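Local coordinates for glycerol Dehydrogenase (Unidentified, PDB 5XN8), which probably catalyses the NAD-dependent oxidation of glycerol to dihydroxyacetone, allowing glycerol to serve as a carbon source without oxygen, at residues 51-54 against 58-61; 181-186 against 195-200. One frame throughout, in Å; residues are numbered along the deposited sequence.

Two contacts, both formed by neighbours in the chain, illustrate how a fold is closed locally. Beyond strand 31-36 and helix 38-54, the chain turns through three residues into strand 58-63, and contact 1 closes that turn at this strand, one edge of the parallel sheet within this chain. The chain then completes the sheet and enters the helical part, where helix 162-185 is followed by a loop to helix 197-223; contact 2 closes this second loop, joining the end of one helix to the start of the next. The two follow in series, neither nesting nor crossing; the nearest atoms of contact 1 and contact 2 are about 30 Å apart.

Contact 1 of 2, residues 51-54 against 58-61; sequences GLHS and SLHA
Leu59 pushes its forked end between Leu52 and His53, and this closes the second half of a beta-alpha-beta unit: helix 38-54 returns to the parallel sheet through strand 58-63, the partner of strand 31-36. The contact is made by side chains, without a hydrogen bond between 51-54 and 58-61, and Leu59 makes nearly all of the strand's share of it.

The two branches of that leucine divide the work unequally. Toward 51-54, CD2 packs on Leu52 alone, whereas CD1 is shared between Leu52 and the ring of His53. On the buried side, CD2 of Leu59 lies 3.4 Å from CD1 of Leu52, while CD1 of Leu59 comes equally near, 3.4 Å, to CB of Leu52. The two leucines cross at about a right angle, so that the fork of Leu59 reaches both the root and one tip of Leu52. The dense packing continues beyond them: Phe32 and Val34 of the adjacent strand and Leu49 of the helix also touch Leu59, and Phe21 and Ile57 touch Leu52. His60, on the other face of the strand, hydrogen-bonds Glu62 and stacks on His83.

Toward solvent the contact thins out. Against the several branch contacts of the buried side, the exposed His53 offers one flat surface to one methyl. Its CG stands anti to the carbonyl carbon (chi1 -78°), which carries the ring toward the strand and turns a face to the leucine. The result is a close CH-pi contact: CD1 of Leu59 sits over the centre of the His53 ring, 3.7 Å from its centroid and 8° off the ring normal.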
loop_
_atom_site.group_PDB
_atom_site.type_symbol
_atom_site.label_atom_id
_atom_site.label_comp_id
_atom_site.label_asym_id
_atom_site.label_seq_id
_atom_site.Cartn_x
_atom_site.Cartn_y
_atom_site.Cartn_z
ATOM N N GLY A 51 6.962 8.944 54.530
ATOM C CA GLY A 51 6.016 8.050 53.865
ATOM C C GLY A 51 6.105 6.618 54.356
ATOM O O GLY A 51 5.081 5.970 54.557
ATOM N N LEU A 52 7.329 6.121 54.534
ATOM C CA LEU A 52 7.560 4.791 55.108
ATOM C C LEU A 52 7.077 4.713 56.557
ATOM O O LEU A 52 6.508 3.697 56.961
ATOM C CB LEU A 52 9.038 4.401 55.024
ATOM C CG LEU A 52 9.566 4.047 53.630
ATOM C CD1 LEU A 52 11.081 4.192 53.546
ATOM C CD2 LEU A 52 9.147 2.640 53.232
ATOM N N HIS A 53 7.302 5.779 57.323
ATOM C CA HIS A 53 6.780 5.893 58.693
ATOM C C HIS A 53 5.247 5.830 58.724
ATOM O O HIS A 53 4.676 5.175 59.599
ATOM C CB HIS A 53 7.271 7.182 59.381
ATOM C CG HIS A 53 8.685 7.118 59.880
ATOM N ND1 HIS A 53 9.169 6.072 60.639
ATOM C CD2 HIS A 53 9.708 8.000 59.764
ATOM C CE1 HIS A 53 10.435 6.301 60.944
ATOM N NE2 HIS A 53 10.786 7.464 60.425
ATOM N N SER A 54 4.587 6.483 57.766
ATOM C CA SER A 54 3.118 6.501 57.707
ATOM C C SER A 54 2.486 5.123 57.449
ATOM O O SER A 54 1.327 4.910 57.808
ATOM C CB SER A 54 2.613 7.524 56.682
ATOM O OG SER A 54 2.851 7.095 55.353
ATOM N N SER A 58 9.800 0.893 60.506
ATOM C CA SER A 58 10.919 1.470 61.263
ATOM C C SER A 58 12.090 1.738 60.319
ATOM O O SER A 58 12.362 0.930 59.436
ATOM C CB SER A 58 11.346 0.516 62.385
ATOM O OG SER A 58 12.475 1.010 63.086
ATOM N N LEU A 59 12.774 2.869 60.499
ATOM C CA LEU A 59 13.847 3.288 59.589
ATOM C C LEU A 59 15.052 3.859 60.313
ATOM O O LEU A 59 14.924 4.488 61.358
ATOM C CB LEU A 59 13.347 4.375 58.638
ATOM C CG LEU A 59 12.168 4.059 57.724
ATOM C CD1 LEU A 59 11.279 5.273 57.477
ATOM C CD2 LEU A 59 12.651 3.438 56.420
ATOM N N HIS A 60 16.222 3.632 59.724
ATOM C CA HIS A 60 17.419 4.393 60.039
ATOM C C HIS A 60 18.059 4.869 58.727
ATOM O O HIS A 60 18.436 4.054 57.881
ATOM C CB HIS A 60 18.382 3.584 60.903
ATOM C CG HIS A 60 19.750 4.180 60.981
ATOM N ND1 HIS A 60 20.001 5.386 61.597
ATOM C CD2 HIS A 60 20.937 3.760 60.492
ATOM C CE1 HIS A 60 21.279 5.689 61.483
ATOM N NE2 HIS A 60 21.871 4.716 60.815
ATOM N N ALA A 61 18.139 6.191 58.568
ATOM C CA ALA A 61 18.776 6.819 57.415
ATOM C C ALA A 61 20.254 6.997 57.696
ATOM O O ALA A 61 20.634 7.358 58.814
ATOM C CB ALA A 61 18.138 8.168 57.132
#

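Contact 2 of 2, residues 181-186 against 195-200; sequences ACYDAR and STEAAL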
loop_
_atom_site.group_PDB
_atom_site.type_symbol
_atom_site.label_atom_id
_atom_site.label_comp_id
_atom_site.label_asym_id
_atom_site.label_seq_id
_atom_site.Cartn_x
_atom_site.Cartn_y
_atom_site.Cartn_z
ATOM N N ALA A 181 21.119 -8.369 17.829
ATOM C CA ALA A 181 22.403 -8.952 17.415
ATOM C C ALA A 181 22.762 -10.201 18.211
ATOM O O ALA A 181 23.360 -11.134 17.668
ATOM C CB ALA A 181 23.512 -7.924 17.538
ATOM N N CYS A 182 22.434 -10.208 19.504
ATOM C CA CYS A 182 22.573 -11.415 20.333
ATOM C C CYS A 182 21.559 -12.492 19.947
ATOM O O CYS A 182 21.876 -13.680 19.952
ATOM C CB CYS A 182 22.457 -11.071 21.823
ATOM S SG CYS A 182 23.859 -10.100 22.434
ATOM N N TYR A 183 20.342 -12.076 19.616
ATOM C CA TYR A 183 19.294 -13.005 19.163
ATOM C C TYR A 183 19.705 -13.700 17.865
ATOM O O TYR A 183 19.630 -14.932 17.771
ATOM C CB TYR A 183 17.974 -12.253 18.980
ATOM C CG TYR A 183 16.786 -13.104 18.600
ATOM C CD1 TYR A 183 16.212 -13.983 19.511
ATOM C CD2 TYR A 183 16.214 -13.007 17.332
ATOM C CE1 TYR A 183 15.108 -14.763 19.166
ATOM C CE2 TYR A 183 15.110 -13.768 16.972
ATOM C CZ TYR A 183 14.559 -14.640 17.888
ATOM O OH TYR A 183 13.470 -15.397 17.523
ATOM N N ASP A 184 20.160 -12.921 16.883
ATOM C CA ASP A 184 20.668 -13.477 15.622
ATOM C C ASP A 184 21.909 -14.344 15.825
ATOM O O ASP A 184 22.065 -15.369 15.168
ATOM C CB ASP A 184 20.995 -12.370 14.608
ATOM C CG ASP A 184 19.767 -11.599 14.148
ATOM O OD1 ASP A 184 18.635 -12.146 14.202
ATOM O OD2 ASP A 184 19.943 -10.433 13.726
ATOM N N ALA A 185 22.792 -13.932 16.740
ATOM C CA ALA A 185 24.011 -14.691 17.040
ATOM C C ALA A 185 23.800 -15.938 17.877
ATOM O O ALA A 185 24.706 -16.765 17.965
ATOM C CB ALA A 185 25.009 -13.807 17.739
ATOM N N ARG A 186 22.633 -16.059 18.508
ATOM C CA ARG A 186 22.352 -17.090 19.505
ATOM C C ARG A 186 23.339 -16.969 20.668
ATOM O O ARG A 186 23.880 -17.961 21.155
ATOM C CB ARG A 186 22.345 -18.505 18.880
ATOM C CG ARG A 186 21.586 -18.634 17.559
ATOM C CD ARG A 186 20.124 -18.983 17.727
ATOM N NE ARG A 186 19.446 -18.030 18.598
ATOM C CZ ARG A 186 18.419 -18.287 19.416
ATOM N NH1 ARG A 186 17.872 -19.495 19.528
ATOM N NH2 ARG A 186 17.918 -17.290 20.157
ATOM N N SER A 195 17.614 -15.683 24.402
ATOM C CA SER A 195 16.556 -14.705 24.636
ATOM C C SER A 195 15.172 -15.316 24.471
ATOM O O SER A 195 14.918 -16.089 23.543
ATOM C CB SER A 195 16.677 -13.510 23.707
ATOM O OG SER A 195 15.820 -12.474 24.143
ATOM N N THR A 196 14.286 -14.954 25.386
ATOM C CA THR A 196 12.865 -15.158 25.206
ATOM C C THR A 196 12.394 -14.143 24.165
ATOM O O THR A 196 13.074 -13.153 23.920
ATOM C CB THR A 196 12.089 -14.940 26.524
ATOM O OG1 THR A 196 12.359 -13.626 27.030
ATOM C CG2 THR A 196 12.462 -15.974 27.553
ATOM N N GLU A 197 11.234 -14.398 23.558
ATOM C CA GLU A 197 10.609 -13.409 22.685
ATOM C C GLU A 197 10.161 -12.190 23.475
ATOM O O GLU A 197 10.240 -11.066 22.965
ATOM C CB GLU A 197 9.427 -13.993 21.914
ATOM C CG GLU A 197 9.778 -15.127 20.958
ATOM C CD GLU A 197 10.871 -14.751 19.963
ATOM O OE1 GLU A 197 10.823 -13.644 19.410
ATOM O OE2 GLU A 197 11.773 -15.580 19.732
ATOM N N ALA A 198 9.715 -12.421 24.710
ATOM C CA ALA A 198 9.333 -11.355 25.650
ATOM C C ALA A 198 10.380 -10.256 25.778
ATOM O O ALA A 198 10.088 -9.076 25.576
ATOM C CB ALA A 198 9.055 -11.953 27.028
ATOM N N ALA A 199 11.593 -10.662 26.113
ATOM C CA ALA A 199 12.728 -9.757 26.313
ATOM C C ALA A 199 13.116 -9.019 25.043
ATOM O O ALA A 199 13.407 -7.815 25.088
ATOM C CB ALA A 199 13.923 -10.538 26.849
ATOM N N LEU A 200 13.129 -9.730 23.917
ATOM C CA LEU A 200 13.424 -9.129 22.605
ATOM C C LEU A 200 12.328 -8.175 22.144
ATOM O O LEU A 200 12.615 -7.147 21.534
ATOM C CB LEU A 200 13.625 -10.222 21.552
ATOM C CG LEU A 200 13.980 -9.766 20.130
ATOM C CD1 LEU A 200 15.401 -9.255 20.068
ATOM C CD2 LEU A 200 13.780 -10.878 19.124
#
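This is a helix-to-helix contact across a loop, made by an aromatic side chain near the C-terminal end of helix 162-185 with the start of helix 197-223 and the residues leading into it. Tyr183 bridges the gap, its CG anti to the backbone N (chi1 -176°), which sends the ring out toward the second helix.

Leu200 meets that ring squarely. Its CD2 lies over the ring centre, 3.6 Å from the centroid and 9° off the normal, a CH-pi contact in which the methyl is almost equally far from all six carbons. Ser195 CB adds an oblique touch, 4.2 Å from Tyr183 CD1. At the phenol end, Tyr183 OH gives a weak hydrogen bond to Glu197 OE2 at 2.8 Å, with ring and carboxylate planes 79° apart. The same OE2 forms a salt bridge with Arg232 of the second subunit, which also packs on Tyr183, so the carboxylate is shared between the helix pair and the subunit interface.

Both helix ends are finished locally. Tyr183 O accepts from Arg186 N and also from Arg186 NE, the latter at 3.2 Å, while Arg186 itself takes a positive phi. Thr196 stands at the N-cap, where Ala199 N donates to Thr196 OG1 at 3.2 Å; Ser195 OG hydrogen-bonds both Thr196 O and Ser248 OG.

A Schellman motif thus ends one helix and a threonine N-cap opens the next, on the two sides of a connecting loop in the all-helical, metal-binding domain characteristic of the iron-containing alcohol dehydrogenase fold.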